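Local coordinates for protein endoglucanase (Ruminococcus champanellensis, PDB 6WQV) that hydrolyses internal linkages of cellulose and probably of related plant beta-glycans, as a broad-specificity endoglucanase of glycoside hydrolase family 5 that binds cellotriose, at residues Ile286-Ala291 and Trp303-Leu308; Leu20-Thr24 and Tyr314-Cys318; Arg206-Thr212 and Lys235-Ile240. One frame throughout, in Å; residues are numbered along the deposited sequence.

In the fold
From the N terminus, helix 16-22 leads into the first strand of an eight-stranded parallel barrel, and residues 20-24 meet residues 314-318, almost the whole chain later. Interaction 2 thus closes a loop of nearly 290 residues, joining the approach to the first strand with that to the last. The other two contacts nest inside it, one after the other, without crossing. Interaction 3 comes first and pairs neighbouring strands 208-211 and 236-241; interaction 1 then packs strand 284-289 against helix 297-313, within one beta-alpha-beta unit. Strands 236-241 and 284-289 adjoin in the barrel, and Gly-287 N meets Asp-239 OD1. Interactions 1 and 2 join through Ile-286 N and Arg-317 O.

Interaction 1. Residues Ile286-Ala291 and Trp303-Leu308. Unlike the reference sequence in segment 286-291: Gln-288 (reference Glu). With GLC (alpha-D-glucopyranose), chain E.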
# COMPACT_ATOMS: atom_id res chain seq x y z
N ILE A 286 0.03 0.11 8.87
CA ILE A 286 -0.66 1.23 8.22
C ILE A 286 0.12 1.49 6.93
O ILE A 286 1.13 2.19 6.91
CB ILE A 286 -0.78 2.45 9.13
CG1 ILE A 286 -1.73 2.13 10.29
CG2 ILE A 286 -1.28 3.66 8.33
CD1 ILE A 286 -1.68 3.10 11.44
N GLY A 287 -0.36 0.89 5.84
CA GLY A 287 0.36 0.93 4.58
C GLY A 287 0.24 2.23 3.83
O GLY A 287 1.04 2.47 2.92
N GLN A 288 -0.74 3.06 4.20
CA GLN A 288 -0.80 4.44 3.74
C GLN A 288 -1.38 5.32 4.84
O GLN A 288 -2.41 4.99 5.42
CB GLN A 288 -1.70 4.60 2.52
CG GLN A 288 -1.28 3.85 1.28
CD GLN A 288 -2.17 4.14 0.07
OE1 GLN A 288 -2.26 3.33 -0.85
NE2 GLN A 288 -2.81 5.30 0.07
N PHE A 289 -0.73 6.46 5.09
CA PHE A 289 -1.28 7.56 5.86
C PHE A 289 -0.65 8.84 5.29
O PHE A 289 0.34 8.79 4.55
CB PHE A 289 -1.03 7.42 7.38
CG PHE A 289 0.34 7.86 7.79
CD1 PHE A 289 1.44 7.14 7.40
CD2 PHE A 289 0.53 9.02 8.54
CE1 PHE A 289 2.71 7.55 7.74
CE2 PHE A 289 1.80 9.43 8.89
CZ PHE A 289 2.88 8.70 8.49
N GLY A 290 -1.22 9.98 5.66
CA GLY A 290 -0.69 11.27 5.25
C GLY A 290 -1.68 12.33 5.63
O GLY A 290 -2.80 12.05 6.06
N ALA A 291 -1.24 13.58 5.49
CA ALA A 291 -2.11 14.74 5.70
C ALA A 291 -1.83 15.73 4.58
O ALA A 291 -0.67 16.08 4.34
CB ALA A 291 -1.87 15.41 7.06
N TRP A 303 0.24 17.13 14.31
CA TRP A 303 -0.42 15.89 13.90
C TRP A 303 0.60 14.79 13.65
O TRP A 303 0.45 13.66 14.13
CB TRP A 303 -1.26 16.17 12.65
CG TRP A 303 -1.71 14.94 11.93
CD1 TRP A 303 -2.85 14.23 12.17
CD2 TRP A 303 -1.04 14.29 10.86
NE1 TRP A 303 -2.92 13.16 11.30
CE2 TRP A 303 -1.82 13.17 10.49
CE3 TRP A 303 0.15 14.53 10.17
CZ2 TRP A 303 -1.44 12.31 9.46
CZ3 TRP A 303 0.53 13.67 9.16
CH2 TRP A 303 -0.26 12.57 8.82
N GLY A 304 1.67 15.10 12.91
CA GLY A 304 2.61 14.07 12.52
C GLY A 304 3.41 13.51 13.68
O GLY A 304 3.63 12.29 13.76
N GLU A 305 3.86 14.37 14.59
CA GLU A 305 4.56 13.88 15.78
C GLU A 305 3.68 12.91 16.55
O GLU A 305 4.13 11.84 16.97
CB GLU A 305 4.93 15.04 16.70
CG GLU A 305 5.86 16.09 16.14
CD GLU A 305 6.14 17.21 17.14
OE1 GLU A 305 5.20 17.61 17.87
OE2 GLU A 305 7.29 17.68 17.20
N ASN A 306 2.41 13.27 16.73
CA ASN A 306 1.53 12.45 17.56
C ASN A 306 1.10 11.18 16.83
O ASN A 306 0.98 10.12 17.45
CB ASN A 306 0.33 13.27 18.01
CG ASN A 306 0.66 14.16 19.17
OD1 ASN A 306 0.75 13.70 20.30
ND2 ASN A 306 0.89 15.44 18.89
N TYR A 307 0.87 11.26 15.51
CA TYR A 307 0.51 10.06 14.75
C TYR A 307 1.57 8.98 14.92
O TYR A 307 1.27 7.84 15.31
CB TYR A 307 0.29 10.42 13.28
CG TYR A 307 -0.46 9.38 12.46
CD1 TYR A 307 0.09 8.13 12.23
CD2 TYR A 307 -1.72 9.65 11.94
CE1 TYR A 307 -0.59 7.18 11.51
CE2 TYR A 307 -2.40 8.70 11.21
CZ TYR A 307 -1.83 7.47 11.00
OH TYR A 307 -2.49 6.51 10.27
N LEU A 308 2.84 9.32 14.67
CA LEU A 308 3.90 8.32 14.75
C LEU A 308 4.13 7.87 16.19
O LEU A 308 4.41 6.68 16.43
CB LEU A 308 5.18 8.86 14.13
CG LEU A 308 5.34 8.73 12.62
CD1 LEU A 308 5.41 7.26 12.19
CD2 LEU A 308 4.22 9.42 11.87
C1 GLC E . -5.90 5.38 -1.13
C2 GLC E . -5.19 5.02 -2.41
C3 GLC E . -4.25 5.98 -3.02
C4 GLC E . -4.83 7.37 -3.00
C5 GLC E . -5.04 7.73 -1.55
C6 GLC E . -5.41 9.18 -1.30
O1 GLC E . -5.30 5.01 0.04
O2 GLC E . -4.58 3.71 -2.21
O3 GLC E . -4.04 5.54 -4.42
O4 GLC E . -3.93 8.26 -3.66
O5 GLC E . -6.13 6.88 -1.00
O6 GLC E . -6.61 9.50 -1.86
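Gln-288 OE1 is gripped by two partners: O2 of the bound glucose donates to it at 2.7 Å, and Arg-75 NH1 is the second. Gln-288 replaces the Glu of the reference sequence, consistent with the place at the end of the seventh barrel strand where GH5 enzymes carry the catalytic nucleophile glutamate. Its side chain leaves the strand away from helix 297-313, while those of Ile-286 and Phe-289 leave toward it, an arrangement that goes with the helix-like backbone of Gly-287, which breaks the strand's alternation. The Phe-289 ring makes an offset stack with Tyr-307, centroids 4.5 Å apart and planes 24° apart, with CD2 over the centre of the tyrosine ring. With chi1 at 81°, Phe-289 CG stands between its backbone N and carbonyl carbon; the far end of the ring, CZ, meets Leu-308 CD2 at 3.7 Å. The same CD2 also lies 3.6 Å from Trp-303 CH2, the two rings meeting obliquely. The indole is roofed by Ala-291, whose CB sits 3.6 Å from the centroid of the six-membered ring and 11° off its normal, a CH-pi contact. The cluster's polar atoms bond outside it, Trp-303 NE1 to Ser-244 O and Tyr-307 OH to Ser-242 O. With no hydrogen bond between these two segments, their contact rests on ring packing and apolar contact, just behind the residue that meets the sugar.

Interaction 2. Residues Leu20-Thr24 and Tyr314-Cys318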
# COMPACT_ATOMS: atom_id res chain seq x y z
N LEU A 20 8.08 -7.01 10.80
CA LEU A 20 7.57 -5.68 11.11
C LEU A 20 8.43 -4.97 12.14
O LEU A 20 8.53 -3.74 12.13
CB LEU A 20 6.11 -5.76 11.57
CG LEU A 20 5.12 -6.14 10.47
CD1 LEU A 20 3.78 -6.56 11.08
CD2 LEU A 20 4.92 -5.02 9.46
N ASP A 21 9.08 -5.72 13.04
CA ASP A 21 9.96 -5.10 14.03
C ASP A 21 11.28 -4.62 13.44
O ASP A 21 11.99 -3.86 14.09
CB ASP A 21 10.21 -6.04 15.20
CG ASP A 21 9.04 -6.09 16.17
OD1 ASP A 21 8.19 -5.16 16.13
OD2 ASP A 21 8.97 -7.04 16.97
N GLU A 22 11.60 -5.05 12.22
CA GLU A 22 12.76 -4.51 11.52
C GLU A 22 12.43 -3.27 10.71
O GLU A 22 13.34 -2.49 10.40
CB GLU A 22 13.35 -5.57 10.60
CG GLU A 22 13.70 -6.83 11.34
CD GLU A 22 14.83 -7.59 10.69
OE1 GLU A 22 15.08 -7.36 9.49
OE2 GLU A 22 15.47 -8.41 11.39
N ILE A 23 11.16 -3.07 10.35
CA ILE A 23 10.74 -1.85 9.68
C ILE A 23 10.78 -0.69 10.67
O ILE A 23 10.41 -0.84 11.84
CB ILE A 23 9.33 -2.06 9.08
CG1 ILE A 23 9.41 -3.10 7.95
CG2 ILE A 23 8.75 -0.75 8.62
CD1 ILE A 23 8.10 -3.41 7.25
N THR A 24 11.26 0.47 10.21
CA THR A 24 11.24 1.68 11.02
C THR A 24 10.02 2.51 10.63
O THR A 24 9.03 2.56 11.36
CB THR A 24 12.55 2.47 10.87
OG1 THR A 24 12.83 2.71 9.49
CG2 THR A 24 13.72 1.71 11.51
N TYR A 314 1.51 1.47 19.92
CA TYR A 314 0.74 0.26 19.66
C TYR A 314 1.49 -0.73 18.78
O TYR A 314 0.90 -1.69 18.28
CB TYR A 314 -0.63 0.60 19.04
CG TYR A 314 -1.55 1.32 20.00
CD1 TYR A 314 -1.97 0.71 21.18
CD2 TYR A 314 -1.99 2.61 19.73
CE1 TYR A 314 -2.80 1.38 22.07
CE2 TYR A 314 -2.83 3.28 20.61
CZ TYR A 314 -3.23 2.66 21.77
OH TYR A 314 -4.06 3.29 22.67
N ASN A 315 2.79 -0.49 18.55
CA ASN A 315 3.63 -1.35 17.70
C ASN A 315 3.07 -1.48 16.28
O ASN A 315 3.07 -2.56 15.70
CB ASN A 315 3.87 -2.72 18.34
CG ASN A 315 5.12 -3.41 17.80
OD1 ASN A 315 6.07 -2.75 17.36
ND2 ASN A 315 5.12 -4.74 17.82
N ILE A 316 2.63 -0.36 15.71
CA ILE A 316 2.09 -0.33 14.35
C ILE A 316 3.01 0.52 13.48
O ILE A 316 3.14 1.73 13.71
CB ILE A 316 0.66 0.23 14.30
CG1 ILE A 316 -0.28 -0.63 15.14
CG2 ILE A 316 0.18 0.27 12.86
CD1 ILE A 316 -1.65 -0.04 15.31
N ARG A 317 3.62 -0.10 12.47
CA ARG A 317 4.45 0.63 11.53
C ARG A 317 3.58 1.43 10.57
O ARG A 317 2.45 1.03 10.25
CB ARG A 317 5.28 -0.34 10.69
CG ARG A 317 6.22 -1.25 11.44
CD ARG A 317 7.33 -0.48 12.12
NE ARG A 317 6.91 -0.07 13.45
CZ ARG A 317 6.91 -0.86 14.51
NH1 ARG A 317 7.33 -2.12 14.42
NH2 ARG A 317 6.50 -0.39 15.68
N CYS A 318 4.12 2.55 10.08
CA CYS A 318 3.39 3.48 9.22
C CYS A 318 4.17 3.78 7.95
O CYS A 318 5.40 3.87 7.97
CB CYS A 318 3.17 4.81 9.97
SG CYS A 318 2.21 4.64 11.49
O HOH W 1 5.85 -6.47 15.08
O HOH W 2 6.44 3.58 11.55
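A Schellman motif ends helix 297-313, and its C-prime residue, Asn-315, brings its side chain to Asp-21 and Arg-317 near the last turn of helix 16-22. The motif is defined by Ile-316 N reaching Ala-311 O and Asn-315 N reaching Lys-312 O, with positive phi at Asn-315. Arg-317 carries the contact. Its chain bends at chi2 (-66°) and chi3, bringing the guanidinium beside the Asn-315 amide, and NH2 donates to Asn-315 OD1 at 2.9 Å. NH1 donates to Leu-20 O at 3.1 Å; that oxygen lies in the guanidinium plane, while the nitrogen stands 54° out of the carbonyl plane. Asp-21 OD1 also approaches the edge of the guanidinium, forming a long salt bridge of 3.6 Å to Arg-317 NH1. The positive group therefore probably offsets the proximity of two acceptors, Asp-21 OD1 and Asn-315 OD1, which do not bond each other. In the fold, this is where a TIM barrel closes: the segments lead into the first and eighth strands, and Cys-318 makes a backbone hydrogen bond with Gly-26. Water 2 bridges the same seam, donating to Thr-24 O at 2.8 Å and accepting from Cys-318 N at 2.9 Å. The aliphatic part of the arginine packs on Ile-23, whose CG2 lies 3.8 Å from Arg-317 CD; that methylene also comes within 3.1 Å of the carbonyl oxygen Ile-23 O. Leu-20 and Arg-317 both also touch Ile-285 of strand 284-289.

Interaction 3. Residues Arg206-Thr212 and Lys235-Ile240; sequences RCLMVPT and KLIVDI
Met-209 and Ile-237 meet at the apolar centre, CG of the methionine 3.8 Å from CB of the isoleucine, on the face that lines the interior of the TIM barrel. Here the fifth and sixth strands run parallel, their short axes 4.4 Å apart at closest approach and turned by 40°, consistent with the twist of a closed barrel. On the outer face Leu-208 CB rests 3.8 Å from Leu-236 CD2; Leu-208 and Val-210 also touch helix 179-197. Four backbone bonds join the strands in parallel register. Leu-208 N and Val-210 N donate to Lys-235 O and Ile-237 O, and Ile-237 N and Asp-239 N return bonds to Leu-208 O and Val-210 O, all at 2.9 Å. Thr-212 N and Asp-239 O, 4.1 Å apart, do not bond each other, and both are buried with no partner in the model. At the polar edge Asp-239 lies on the inner face, and its OD1 accepts from Gly-287 N of the next strand, while Met-209, bent at chi3 (50°), brings CE 3.5 Å from Asp-239 OD2. At the two ends of the pairing Lys-235 NZ bonds to Leu-14 O and forms a salt bridge with Asp-13, and Thr-212 OG1, hydrogen-bonded to Ser-216 O, touches the methyl Ile-240 CD1 at 3.5 Å.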
# COMPACT_ATOMS: atom_id res chain seq x y z
N ARG A 206 7.61 -16.26 2.21
CA ARG A 206 7.53 -14.81 2.13
C ARG A 206 6.35 -14.28 2.95
O ARG A 206 5.27 -14.88 2.98
CB ARG A 206 7.34 -14.40 0.67
CG ARG A 206 7.45 -12.90 0.40
CD ARG A 206 7.41 -12.55 -1.09
NE ARG A 206 8.32 -13.40 -1.85
CZ ARG A 206 9.65 -13.30 -1.83
NH1 ARG A 206 10.25 -12.35 -1.13
NH2 ARG A 206 10.38 -14.15 -2.54
N CYS A 207 6.54 -13.14 3.60
CA CYS A 207 5.42 -12.47 4.25
C CYS A 207 4.54 -11.79 3.21
O CYS A 207 5.03 -11.22 2.23
CB CYS A 207 5.92 -11.45 5.28
SG CYS A 207 6.56 -12.22 6.77
N LEU A 208 3.23 -11.86 3.42
CA LEU A 208 2.25 -11.33 2.49
C LEU A 208 1.29 -10.41 3.23
O LEU A 208 0.97 -10.63 4.40
CB LEU A 208 1.46 -12.48 1.86
CG LEU A 208 2.26 -13.64 1.26
CD1 LEU A 208 1.29 -14.72 0.79
CD2 LEU A 208 3.16 -13.16 0.15
N MET A 209 0.83 -9.38 2.52
CA MET A 209 -0.09 -8.39 3.08
C MET A 209 -1.44 -8.48 2.36
O MET A 209 -1.49 -8.71 1.14
CB MET A 209 0.48 -6.97 2.94
CG MET A 209 1.57 -6.62 3.95
SD MET A 209 2.45 -5.09 3.56
CE MET A 209 1.04 -4.05 3.33
N VAL A 210 -2.51 -8.34 3.12
CA VAL A 210 -3.88 -8.36 2.59
C VAL A 210 -4.69 -7.23 3.20
O VAL A 210 -4.57 -6.95 4.41
CB VAL A 210 -4.58 -9.70 2.83
CG1 VAL A 210 -3.99 -10.80 1.97
CG2 VAL A 210 -4.54 -10.09 4.32
N PRO A 211 -5.55 -6.57 2.42
CA PRO A 211 -6.41 -5.52 2.98
C PRO A 211 -7.76 -6.03 3.42
O PRO A 211 -8.24 -7.06 2.92
CB PRO A 211 -6.59 -4.56 1.81
CG PRO A 211 -6.66 -5.52 0.63
CD PRO A 211 -5.69 -6.66 0.96
N THR A 212 -8.40 -5.32 4.34
CA THR A 212 -9.83 -5.42 4.53
C THR A 212 -10.54 -4.71 3.38
O THR A 212 -9.90 -4.13 2.48
CB THR A 212 -10.20 -4.70 5.82
OG1 THR A 212 -9.69 -3.37 5.73
CG2 THR A 212 -9.59 -5.39 7.04
N LYS A 235 2.78 -15.62 8.73
CA LYS A 235 3.38 -14.89 7.61
C LYS A 235 2.46 -13.85 6.98
O LYS A 235 2.83 -13.25 5.97
CB LYS A 235 3.83 -15.88 6.52
CG LYS A 235 4.91 -16.86 6.93
CD LYS A 235 6.28 -16.20 7.08
CE LYS A 235 7.36 -17.25 7.29
NZ LYS A 235 8.72 -16.67 7.14
N LEU A 236 1.28 -13.60 7.55
CA LEU A 236 0.31 -12.69 6.96
C LEU A 236 0.15 -11.42 7.79
O LEU A 236 0.13 -11.47 9.02
CB LEU A 236 -1.06 -13.37 6.80
CG LEU A 236 -1.06 -14.63 5.95
CD1 LEU A 236 -2.49 -15.19 5.83
CD2 LEU A 236 -0.48 -14.40 4.57
N ILE A 237 0.00 -10.30 7.08
CA ILE A 237 -0.14 -8.98 7.66
C ILE A 237 -1.35 -8.30 7.04
O ILE A 237 -1.53 -8.33 5.82
CB ILE A 237 1.12 -8.13 7.36
CG1 ILE A 237 2.38 -8.82 7.88
CG2 ILE A 237 0.98 -6.73 7.94
CD1 ILE A 237 3.65 -8.31 7.20
N VAL A 238 -2.15 -7.64 7.86
CA VAL A 238 -3.27 -6.84 7.36
C VAL A 238 -2.80 -5.42 7.08
O VAL A 238 -2.06 -4.83 7.89
CB VAL A 238 -4.45 -6.86 8.35
CG1 VAL A 238 -5.54 -5.88 7.90
CG2 VAL A 238 -5.01 -8.28 8.49
N ASP A 239 -3.23 -4.86 5.96
CA ASP A 239 -2.95 -3.48 5.61
C ASP A 239 -4.19 -2.63 5.82
O ASP A 239 -5.24 -2.88 5.21
CB ASP A 239 -2.47 -3.33 4.16
CG ASP A 239 -2.02 -1.90 3.82
OD1 ASP A 239 -2.21 -0.98 4.65
OD2 ASP A 239 -1.48 -1.69 2.71
N ILE A 240 -4.07 -1.63 6.69
CA ILE A 240 -5.09 -0.62 6.90
C ILE A 240 -4.52 0.72 6.42
O ILE A 240 -3.41 1.09 6.81
CB ILE A 240 -5.47 -0.53 8.39
CG1 ILE A 240 -6.10 -1.84 8.89
CG2 ILE A 240 -6.39 0.67 8.62
CD1 ILE A 240 -7.35 -2.30 8.15